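Local coordinates for protein-L-isoaspartate O-methyltransferase beta-aspartate methyltransferase (Plasmodium falciparum, PDB 2PBF), which probably catalyses methyl transfer from S-adenosyl-L-methionine to L-isoaspartyl residues of damaged proteins as a repair step, and binds the by-product S-adenosyl-L-homocysteine, at residues I55-T60 and E116-L121; S110-L115 and D140-I145; D120-S125 and I144-I149. All coordinates share one frame; numbering follows the deposited sequence.

Contact 1. Residues I55-T60 and E116-L121. With SAH (S-adenosyl-L-homocysteine), chain C.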
loop_
_atom_site.group_PDB
_atom_site.type_symbol
_atom_site.label_atom_id
_atom_site.label_comp_id
_atom_site.label_asym_id
_atom_site.label_seq_id
_atom_site.Cartn_x
_atom_site.Cartn_y
_atom_site.Cartn_z
ATOM N N ILE A 55 -3.018 2.689 15.744
ATOM C CA ILE A 55 -1.839 1.921 16.123
ATOM C C ILE A 55 -1.032 2.669 17.185
ATOM O O ILE A 55 -0.958 2.237 18.330
ATOM C CB ILE A 55 -0.933 1.564 14.900
ATOM C CG1 ILE A 55 -1.775 1.003 13.748
ATOM C CG2 ILE A 55 0.143 0.564 15.317
ATOM C CD1 ILE A 55 -1.072 0.994 12.378
ATOM N N SER A 56 -0.464 3.801 16.794
ATOM C CA SER A 56 0.523 4.531 17.589
ATOM C C SER A 56 0.979 5.695 16.727
ATOM O O SER A 56 0.689 5.725 15.527
ATOM C CB SER A 56 1.715 3.627 17.914
ATOM O OG SER A 56 2.691 3.736 16.889
ATOM N N HIS A 57 1.675 6.665 17.327
ATOM C CA HIS A 57 2.272 7.801 16.587
ATOM C C HIS A 57 1.345 8.592 15.659
ATOM O O HIS A 57 1.779 9.105 14.622
ATOM C CB HIS A 57 3.522 7.364 15.826
ATOM C CG HIS A 57 4.681 7.069 16.720
ATOM N ND1 HIS A 57 5.642 8.012 17.020
ATOM C CD2 HIS A 57 5.015 5.951 17.407
ATOM C CE1 HIS A 57 6.528 7.480 17.845
ATOM N NE2 HIS A 57 6.171 6.229 18.092
ATOM N N GLY A 58 0.077 8.687 16.033
ATOM C CA GLY A 58 -0.876 9.470 15.257
ATOM C C GLY A 58 -1.349 8.741 14.017
ATOM O O GLY A 58 -1.895 9.361 13.102
ATOM N N VAL A 59 -1.137 7.427 13.971
ATOM C CA VAL A 59 -1.504 6.672 12.776
ATOM C C VAL A 59 -2.408 5.459 12.977
ATOM O O VAL A 59 -2.360 4.756 13.982
ATOM C CB VAL A 59 -0.267 6.327 11.866
ATOM C CG1 VAL A 59 0.641 7.566 11.654
ATOM C CG2 VAL A 59 0.508 5.125 12.417
ATOM N N THR A 60 -3.251 5.248 11.978
ATOM C CA THR A 60 -4.169 4.140 11.951
ATOM C C THR A 60 -3.790 3.175 10.824
ATOM O O THR A 60 -3.170 3.566 9.824
ATOM C CB THR A 60 -5.621 4.636 11.747
ATOM O OG1 THR A 60 -5.676 5.399 10.539
ATOM C CG2 THR A 60 -6.087 5.527 12.931
ATOM N N GLU A 116 8.386 3.401 5.449
ATOM C CA GLU A 116 7.672 3.917 6.598
ATOM C C GLU A 116 8.549 4.916 7.379
ATOM O O GLU A 116 9.672 4.585 7.798
ATOM C CB GLU A 116 7.180 2.768 7.479
ATOM C CG GLU A 116 6.668 3.208 8.821
ATOM C CD GLU A 116 5.496 4.172 8.701
ATOM O OE1 GLU A 116 4.649 4.003 7.801
ATOM O OE2 GLU A 116 5.430 5.111 9.494
ATOM N N ARG A 117 8.033 6.130 7.565
ATOM C CA ARG A 117 8.800 7.204 8.206
ATOM C C ARG A 117 9.022 6.990 9.690
ATOM O O ARG A 117 10.039 7.434 10.238
ATOM C CB ARG A 117 8.193 8.580 7.926
ATOM C CG ARG A 117 7.131 9.084 8.893
ATOM C CD ARG A 117 6.674 10.529 8.514
ATOM N NE ARG A 117 7.413 11.572 9.229
ATOM C CZ ARG A 117 7.285 11.850 10.535
ATOM N NH1 ARG A 117 8.015 12.832 11.062
ATOM N NH2 ARG A 117 6.435 11.171 11.319
ATOM N N VAL A 118 8.099 6.272 10.325
ATOM C CA VAL A 118 8.121 6.062 11.778
ATOM C C VAL A 118 8.639 4.683 12.135
ATOM O O VAL A 118 8.106 3.653 11.688
ATOM C CB VAL A 118 6.713 6.303 12.431
ATOM C CG1 VAL A 118 6.817 6.344 13.933
ATOM C CG2 VAL A 118 6.079 7.582 11.920
ATOM N N LYS A 119 9.666 4.670 12.984
ATOM C CA LYS A 119 10.445 3.485 13.265
ATOM C C LYS A 119 9.643 2.462 14.043
ATOM O O LYS A 119 9.750 1.274 13.790
ATOM C CB LYS A 119 11.708 3.880 14.046
ATOM C CG LYS A 119 12.576 2.727 14.486
ATOM C CD LYS A 119 13.252 2.050 13.314
ATOM C CE LYS A 119 14.178 0.930 13.779
ATOM N NZ LYS A 119 14.832 0.282 12.599
ATOM N N ASP A 120 8.858 2.933 15.006
ATOM C CA ASP A 120 7.947 2.079 15.741
ATOM C C ASP A 120 6.970 1.366 14.840
ATOM O O ASP A 120 6.575 0.244 15.134
ATOM C CB ASP A 120 7.138 2.895 16.746
ATOM C CG ASP A 120 7.911 3.191 17.994
ATOM O OD1 ASP A 120 8.833 2.415 18.339
ATOM O OD2 ASP A 120 7.580 4.209 18.623
ATOM N N LEU A 121 6.543 2.044 13.779
ATOM C CA LEU A 121 5.655 1.418 12.805
ATOM C C LEU A 121 6.391 0.432 11.893
ATOM O O LEU A 121 5.856 -0.652 11.616
ATOM C CB LEU A 121 4.822 2.452 12.035
ATOM C CG LEU A 121 3.680 2.901 12.961
ATOM C CD1 LEU A 121 3.425 4.365 12.847
ATOM C CD2 LEU A 121 2.424 2.077 12.720
HETATM N N SAH C . -1.083 1.386 4.411
HETATM C CA SAH C . -1.014 1.721 5.856
HETATM C CB SAH C . -1.410 3.163 6.047
HETATM C CG SAH C . -0.898 3.636 7.401
HETATM S SD SAH C . -1.315 5.355 7.700
HETATM C C SAH C . -1.865 0.800 6.737
HETATM O O SAH C . -3.015 0.533 6.383
HETATM O OXT SAH C . -1.409 0.313 7.803
HETATM C "C5'" SAH C . -0.023 6.081 6.660
HETATM C "C4'" SAH C . 1.419 5.803 7.087
HETATM O "O4'" SAH C . 2.232 6.690 6.370
HETATM C "C3'" SAH C . 1.760 6.012 8.556
HETATM O "O3'" SAH C . 2.253 4.795 9.093
HETATM C "C2'" SAH C . 2.812 7.110 8.554
HETATM O "O2'" SAH C . 3.799 6.911 9.542
HETATM C "C1'" SAH C . 3.377 6.981 7.155
HETATM N N9 SAH C . 3.989 8.203 6.589
HETATM C C8 SAH C . 3.541 9.482 6.750
HETATM N N7 SAH C . 4.342 10.301 6.031
HETATM C C5 SAH C . 5.312 9.575 5.432
HETATM C C6 SAH C . 6.396 9.919 4.617
HETATM N N6 SAH C . 6.663 11.171 4.271
HETATM N N1 SAH C . 7.207 8.927 4.126
HETATM C C2 SAH C . 6.967 7.609 4.466
HETATM N N3 SAH C . 5.907 7.302 5.280
HETATM C C4 SAH C . 5.086 8.259 5.763
#
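His57 and Asp120 meet where the type I' turn of a beta hairpin, Ser56 to Val59, leans on the start of helix 119-132 beside the S-adenosyl-L-homocysteine (SAH) of a Rossmann-like methyltransferase. His57 NE2 donates to Asp120 OD2 at 2.5 Å, short and bent to 141°. The bond uses the anti lone pair of OD2, and the oxygen lies 23° out of the ring plane; ring and carboxylate planes are well inclined to each other. One face of the same imidazole receives a CH-pi contact: Val118 CG1 sits 3.7 Å from the ring centroid, over the face but somewhat off the normal. With CG1 anti to the backbone N (chi1 -169°), Val118 can offer that methyl to the ring and CG2 to the ribose. Deeper in, Leu121 packs against both Ile55 and Val59, its end meeting that of Val59. Leu121 CD2 lies 3.7 Å from Ile55 CD1, the two side chains crossing obliquely, whereas Val59 CG2 is modelled too near Leu121 CD1 for that spacing to be trusted. On the ligand side, Glu116 accepts hydrogen bonds from both ribose hydroxyls: SAH O3' donates to OE1 at 2.8 Å, and O2' donates to OE2 at a separation too short to be taken literally. The amide of the N-cap residue Val118 also donates to Glu116 OE2, at 3.0 Å, steadying the carboxylate, while Val118 CG2 approaches SAH O2' to 3.4 Å.

Contact 2. Residues S110-L115 and D140-I145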
loop_
_atom_site.group_PDB
_atom_site.type_symbol
_atom_site.label_atom_id
_atom_site.label_comp_id
_atom_site.label_asym_id
_atom_site.label_seq_id
_atom_site.Cartn_x
_atom_site.Cartn_y
_atom_site.Cartn_z
ATOM N N SER A 110 9.845 -10.416 -9.184
ATOM C CA SER A 110 8.893 -9.610 -8.410
ATOM C C SER A 110 9.656 -8.871 -7.340
ATOM O O SER A 110 10.589 -9.411 -6.742
ATOM C CB SER A 110 7.857 -10.491 -7.743
ATOM O OG SER A 110 6.916 -10.950 -8.683
ATOM N N TYR A 111 9.286 -7.614 -7.116
ATOM C CA TYR A 111 9.896 -6.860 -6.070
ATOM C C TYR A 111 8.865 -5.989 -5.325
ATOM O O TYR A 111 8.093 -5.247 -5.952
ATOM C CB TYR A 111 11.002 -6.022 -6.673
ATOM C CG TYR A 111 11.841 -5.301 -5.670
ATOM C CD1 TYR A 111 12.818 -5.974 -4.933
ATOM C CD2 TYR A 111 11.664 -3.947 -5.454
ATOM C CE1 TYR A 111 13.604 -5.280 -3.998
ATOM C CE2 TYR A 111 12.424 -3.265 -4.529
ATOM C CZ TYR A 111 13.390 -3.933 -3.807
ATOM O OH TYR A 111 14.155 -3.220 -2.907
ATOM N N VAL A 112 8.868 -6.073 -3.993
ATOM C CA VAL A 112 7.983 -5.239 -3.168
ATOM C C VAL A 112 8.748 -4.543 -2.039
ATOM O O VAL A 112 9.489 -5.183 -1.284
ATOM C CB VAL A 112 6.799 -6.051 -2.602
ATOM C CG1 VAL A 112 5.837 -5.158 -1.769
ATOM C CG2 VAL A 112 6.031 -6.734 -3.731
ATOM N N ILE A 113 8.569 -3.229 -1.924
ATOM C CA ILE A 113 9.230 -2.477 -0.854
ATOM C C ILE A 113 8.209 -1.603 -0.121
ATOM O O ILE A 113 7.389 -0.965 -0.763
ATOM C CB ILE A 113 10.513 -1.679 -1.375
ATOM C CG1 ILE A 113 11.333 -1.106 -0.230
ATOM C CG2 ILE A 113 10.175 -0.549 -2.341
ATOM C CD1 ILE A 113 12.684 -0.476 -0.703
ATOM N N GLY A 114 8.226 -1.636 1.216
ATOM C CA GLY A 114 7.448 -0.705 2.025
ATOM C C GLY A 114 8.354 0.364 2.612
ATOM O O GLY A 114 9.401 0.059 3.166
ATOM N N LEU A 115 7.973 1.623 2.473
ATOM C CA LEU A 115 8.684 2.709 3.157
ATOM C C LEU A 115 7.807 3.270 4.259
ATOM O O LEU A 115 6.641 3.592 4.028
ATOM C CB LEU A 115 9.020 3.837 2.179
ATOM C CG LEU A 115 10.368 3.913 1.460
ATOM C CD1 LEU A 115 10.881 2.576 0.901
ATOM C CD2 LEU A 115 10.271 4.962 0.352
ATOM N N ASP A 140 15.099 -11.632 -0.584
ATOM C CA ASP A 140 15.783 -10.434 -1.054
ATOM C C ASP A 140 14.820 -9.446 -1.685
ATOM O O ASP A 140 15.131 -8.256 -1.780
ATOM C CB ASP A 140 16.828 -10.785 -2.119
ATOM C CG ASP A 140 18.133 -11.329 -1.529
ATOM O OD1 ASP A 140 18.468 -10.990 -0.367
ATOM O OD2 ASP A 140 18.825 -12.091 -2.257
ATOM N N ASN A 141 13.682 -9.952 -2.172
ATOM C CA ASN A 141 12.777 -9.134 -2.960
ATOM C C ASN A 141 11.496 -8.660 -2.220
ATOM O O ASN A 141 10.497 -8.344 -2.846
ATOM C CB ASN A 141 12.458 -9.831 -4.305
ATOM C CG ASN A 141 11.786 -11.169 -4.129
ATOM O OD1 ASN A 141 11.915 -11.806 -3.096
ATOM N ND2 ASN A 141 11.044 -11.586 -5.120
ATOM N N PHE A 142 11.547 -8.647 -0.890
ATOM C CA PHE A 142 10.530 -8.013 -0.066
ATOM C C PHE A 142 11.251 -7.306 1.068
ATOM O O PHE A 142 12.130 -7.895 1.705
ATOM C CB PHE A 142 9.506 -9.040 0.470
ATOM C CG PHE A 142 8.482 -8.433 1.411
ATOM C CD1 PHE A 142 7.285 -7.935 0.911
ATOM C CD2 PHE A 142 8.751 -8.282 2.780
ATOM C CE1 PHE A 142 6.335 -7.308 1.759
ATOM C CE2 PHE A 142 7.801 -7.656 3.640
ATOM C CZ PHE A 142 6.582 -7.201 3.126
ATOM N N LYS A 143 10.934 -6.029 1.295
ATOM C CA LYS A 143 11.521 -5.310 2.429
ATOM C C LYS A 143 10.594 -4.227 2.963
ATOM O O LYS A 143 9.835 -3.628 2.201
ATOM C CB LYS A 143 12.826 -4.615 2.029
ATOM C CG LYS A 143 13.970 -5.526 1.686
ATOM C CD LYS A 143 14.934 -4.856 0.710
ATOM C CE LYS A 143 15.515 -5.916 -0.240
ATOM N NZ LYS A 143 16.993 -5.833 -0.382
ATOM N N ILE A 144 10.700 -3.972 4.267
ATOM C CA ILE A 144 10.122 -2.787 4.904
ATOM C C ILE A 144 11.272 -1.955 5.438
ATOM O O ILE A 144 12.021 -2.412 6.293
ATOM C CB ILE A 144 9.205 -3.135 6.106
ATOM C CG1 ILE A 144 8.127 -4.157 5.732
ATOM C CG2 ILE A 144 8.617 -1.836 6.719
ATOM C CD1 ILE A 144 7.043 -3.651 4.760
ATOM N N ILE A 145 11.388 -0.743 4.908
ATOM C CA ILE A 145 12.463 0.201 5.198
ATOM C C ILE A 145 11.954 1.360 6.066
ATOM O O ILE A 145 10.871 1.886 5.825
ATOM C CB ILE A 145 13.038 0.804 3.855
ATOM C CG1 ILE A 145 13.392 -0.298 2.846
ATOM C CG2 ILE A 145 14.237 1.667 4.090
ATOM C CD1 ILE A 145 14.172 -1.469 3.416
#
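Asn141 ND2 is gripped by two carbonyls: it donates to Ser110 O at 2.8 Å, with the acceptor 15° out of the amide plane, and also to Val104 O. Its CG stands between the backbone N and the carbonyl carbon (chi1 61°), which turns the amide toward Ser110, just before strand 111-115, at the start of a parallel strand pair of the Rossmann-like sheet. Strands 111-115 and 142-145 run 12° from parallel with their axes 4.6 Å apart, and 142-146 is an outermost strand of the sheet within this chain. The hydrogen bonds alternate between the strands: Val112 N donates to Asn141 O, Lys143 N to Val112 O, Gly114 N to Lys143 O at 2.7 Å, and Ile145 N to Gly114 O in an almost straight bond. On the face carrying Val112, Phe142 and Ile144, the Phe142 ring brings CD1 to 4.0 Å from Val112 CB, and helices 93-101 and 119-132 both contribute side chains to this layer. The other face holds Ile113, Leu115, Lys143 and Ile145. There Ile113 and Ile145 cross at a slant, CD1 of the first 3.6 Å from CG1 of the second, and Leu115 lies alongside Ile145, pointing the same way; Leu115 also reaches the SAH pocket. Lys143 CD makes a loose contact with Tyr111 OH at 4.0 Å. Gly114 leaves room on the helix-covered face, and Ile144 CD1 occupies it, 4.0 Å from Gly114 CA.

Contact 3. Residues D120-S125 and I144-I149. With SAH (S-adenosyl-L-homocysteine), chain C.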
loop_
_atom_site.group_PDB
_atom_site.type_symbol
_atom_site.label_atom_id
_atom_site.label_comp_id
_atom_site.label_asym_id
_atom_site.label_seq_id
_atom_site.Cartn_x
_atom_site.Cartn_y
_atom_site.Cartn_z
ATOM N N ASP A 120 8.858 2.933 15.006
ATOM C CA ASP A 120 7.947 2.079 15.741
ATOM C C ASP A 120 6.970 1.366 14.840
ATOM O O ASP A 120 6.575 0.244 15.134
ATOM C CB ASP A 120 7.138 2.895 16.746
ATOM C CG ASP A 120 7.911 3.191 17.994
ATOM O OD1 ASP A 120 8.833 2.415 18.339
ATOM O OD2 ASP A 120 7.580 4.209 18.623
ATOM N N LEU A 121 6.543 2.044 13.779
ATOM C CA LEU A 121 5.655 1.418 12.805
ATOM C C LEU A 121 6.391 0.432 11.893
ATOM O O LEU A 121 5.856 -0.652 11.616
ATOM C CB LEU A 121 4.822 2.452 12.035
ATOM C CG LEU A 121 3.680 2.901 12.961
ATOM C CD1 LEU A 121 3.425 4.365 12.847
ATOM C CD2 LEU A 121 2.424 2.077 12.720
ATOM N N VAL A 122 7.604 0.781 11.455
ATOM C CA VAL A 122 8.513 -0.227 10.871
ATOM C C VAL A 122 8.532 -1.488 11.765
ATOM O O VAL A 122 8.151 -2.574 11.330
ATOM C CB VAL A 122 9.963 0.281 10.694
ATOM C CG1 VAL A 122 10.838 -0.828 10.111
ATOM C CG2 VAL A 122 10.011 1.516 9.807
ATOM N N ASN A 123 8.952 -1.342 13.025
ATOM C CA ASN A 123 9.010 -2.504 13.894
ATOM C C ASN A 123 7.670 -3.178 14.124
ATOM O O ASN A 123 7.618 -4.389 14.297
ATOM C CB ASN A 123 9.711 -2.192 15.225
ATOM C CG ASN A 123 11.054 -1.503 15.032
ATOM O OD1 ASN A 123 11.918 -1.984 14.294
ATOM N ND2 ASN A 123 11.224 -0.352 15.679
ATOM N N PHE A 124 6.587 -2.398 14.159
ATOM C CA PHE A 124 5.229 -2.941 14.300
ATOM C C PHE A 124 4.877 -3.839 13.115
ATOM O O PHE A 124 4.370 -4.963 13.290
ATOM C CB PHE A 124 4.203 -1.786 14.444
ATOM C CG PHE A 124 2.757 -2.236 14.453
ATOM C CD1 PHE A 124 2.217 -2.876 15.564
ATOM C CD2 PHE A 124 1.932 -1.992 13.357
ATOM C CE1 PHE A 124 0.874 -3.280 15.577
ATOM C CE2 PHE A 124 0.593 -2.397 13.359
ATOM C CZ PHE A 124 0.065 -3.041 14.471
ATOM N N SER A 125 5.125 -3.328 11.909
ATOM C CA SER A 125 4.833 -4.081 10.677
ATOM C C SER A 125 5.699 -5.342 10.588
ATOM O O SER A 125 5.202 -6.395 10.222
ATOM C CB SER A 125 5.022 -3.213 9.431
ATOM O OG SER A 125 6.376 -2.876 9.205
ATOM N N ILE A 144 10.700 -3.972 4.267
ATOM C CA ILE A 144 10.122 -2.787 4.904
ATOM C C ILE A 144 11.272 -1.955 5.438
ATOM O O ILE A 144 12.021 -2.412 6.293
ATOM C CB ILE A 144 9.205 -3.135 6.106
ATOM C CG1 ILE A 144 8.127 -4.157 5.732
ATOM C CG2 ILE A 144 8.617 -1.836 6.719
ATOM C CD1 ILE A 144 7.043 -3.651 4.760
ATOM N N ILE A 145 11.388 -0.743 4.908
ATOM C CA ILE A 145 12.463 0.201 5.198
ATOM C C ILE A 145 11.954 1.360 6.066
ATOM O O ILE A 145 10.871 1.886 5.825
ATOM C CB ILE A 145 13.038 0.804 3.855
ATOM C CG1 ILE A 145 13.392 -0.298 2.846
ATOM C CG2 ILE A 145 14.237 1.667 4.090
ATOM C CD1 ILE A 145 14.172 -1.469 3.416
ATOM N N HIS A 146 12.741 1.750 7.066
ATOM C CA HIS A 146 12.535 3.013 7.788
ATOM C C HIS A 146 13.016 4.201 6.958
ATOM O O HIS A 146 14.211 4.461 6.865
ATOM C CB HIS A 146 13.237 2.969 9.140
ATOM C CG HIS A 146 13.046 4.203 9.966
ATOM N ND1 HIS A 146 13.936 4.584 10.940
ATOM C CD2 HIS A 146 12.077 5.147 9.949
ATOM C CE1 HIS A 146 13.520 5.706 11.501
ATOM N NE2 HIS A 146 12.395 6.070 10.915
ATOM N N LYS A 147 12.080 4.926 6.358
ATOM C CA LYS A 147 12.414 5.979 5.406
ATOM C C LYS A 147 11.254 6.927 5.148
ATOM O O LYS A 147 10.118 6.508 4.960
ATOM C CB LYS A 147 12.846 5.359 4.066
ATOM C CG LYS A 147 13.318 6.358 2.999
ATOM C CD LYS A 147 14.837 6.390 2.989
ATOM C CE LYS A 147 15.391 7.764 2.698
ATOM N NZ LYS A 147 16.875 7.661 2.528
ATOM N N ASN A 148 11.572 8.211 5.101
ATOM C CA ASN A 148 10.654 9.220 4.628
ATOM C C ASN A 148 10.863 9.406 3.133
ATOM O O ASN A 148 11.990 9.595 2.680
ATOM C CB ASN A 148 10.908 10.547 5.344
ATOM C CG ASN A 148 9.874 11.595 5.015
ATOM O OD1 ASN A 148 9.414 11.719 3.870
ATOM N ND2 ASN A 148 9.484 12.354 6.030
ATOM N N ILE A 149 9.767 9.367 2.379
ATOM C CA ILE A 149 9.814 9.413 0.922
ATOM C C ILE A 149 10.429 10.726 0.417
ATOM O O ILE A 149 10.979 10.790 -0.692
ATOM C CB ILE A 149 8.400 9.169 0.324
ATOM C CG1 ILE A 149 8.450 9.046 -1.205
ATOM C CG2 ILE A 149 7.406 10.267 0.751
ATOM C CD1 ILE A 149 9.265 7.883 -1.730
HETATM N N SAH C . -1.083 1.386 4.411
HETATM C CA SAH C . -1.014 1.721 5.856
HETATM C CB SAH C . -1.410 3.163 6.047
HETATM C CG SAH C . -0.898 3.636 7.401
HETATM S SD SAH C . -1.315 5.355 7.700
HETATM C C SAH C . -1.865 0.800 6.737
HETATM O O SAH C . -3.015 0.533 6.383
HETATM O OXT SAH C . -1.409 0.313 7.803
HETATM C "C5'" SAH C . -0.023 6.081 6.660
HETATM C "C4'" SAH C . 1.419 5.803 7.087
HETATM O "O4'" SAH C . 2.232 6.690 6.370
HETATM C "C3'" SAH C . 1.760 6.012 8.556
HETATM O "O3'" SAH C . 2.253 4.795 9.093
HETATM C "C2'" SAH C . 2.812 7.110 8.554
HETATM O "O2'" SAH C . 3.799 6.911 9.542
HETATM C "C1'" SAH C . 3.377 6.981 7.155
HETATM N N9 SAH C . 3.989 8.203 6.589
HETATM C C8 SAH C . 3.541 9.482 6.750
HETATM N N7 SAH C . 4.342 10.301 6.031
HETATM C C5 SAH C . 5.312 9.575 5.432
HETATM C C6 SAH C . 6.396 9.919 4.617
HETATM N N6 SAH C . 6.663 11.171 4.271
HETATM N N1 SAH C . 7.207 8.927 4.126
HETATM C C2 SAH C . 6.967 7.609 4.466
HETATM N N3 SAH C . 5.907 7.302 5.280
HETATM C C4 SAH C . 5.086 8.259 5.763
#
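Helix 120-125 and strand 144-146 run nearly antiparallel, their directions 162° apart and their axes 8.3 Å from each other at closest approach, with the backbones nearest at Val122 and His146. Val122 carries most of the contact by dividing its two methyls. CG1, anti to the backbone N (chi1 179°), slides past Ile144 CG2 at 4.2 Å, the two side chains pointing in opposite directions; CG2 instead meets His146 CA and CB, both at 3.6 Å, the two side chains crossing at about a right angle. NE2 of the histidine makes a weak hydrogen bond with Arg117 O. One turn further along the helix, Ser125 OG rests 3.5 Å from Ile144 CG2. This hydroxyl is polar yet sits in an apolar seam, and its proton goes back to the helix: OG donates to Val122 O at 2.8 Å. Past the strand end the chain leaves the helix and turns to S-adenosyl-L-homocysteine (SAH). Asn148 OD1 accepts from SAH N6 at 2.8 Å, and Ile149 N donates to SAH N1 at 3.1 Å in a bond of 167°, so one donor and one acceptor together read the adenine edge. The Asn148 amide is fixed in orientation by two further partners, Tyr150 N at OD1 and Lys225 O at ND2. Lys147 O lies 3.4 Å from SAH C2, completing the approach along that edge. A helix laid antiparallel against a strand of a parallel sheet, with the C-terminal end of that strand running straight into the adenine-binding loop, is the arrangement of the beta-alpha-beta unit in Rossmann-like, S-adenosylmethionine-dependent methyltransferases.

Contacts 2 and 3 belong to one beta-alpha-beta unit: contact 2 pairs strands 111-116 and 142-146, and contact 3 sets the intervening helix 119-132 against the second of them. Contact 1 uses the start of that helix too, sharing Asp120 and Leu121 with contact 3, but turns them toward the hairpin 53-61 and a more exposed surface. The chemistry follows position. Contact 2, partly buried with seven of twelve touching residues buried and two exposed, is mainly backbone hydrogen bonding at an outermost strand; contact 3 is mostly apolar and buried; contact 1 mixes a histidine-carboxylate bond with leucine packing. Contact 1 holds the ribose hydroxyls of SAH, and contact 3 hydrogen-bonds its adenine.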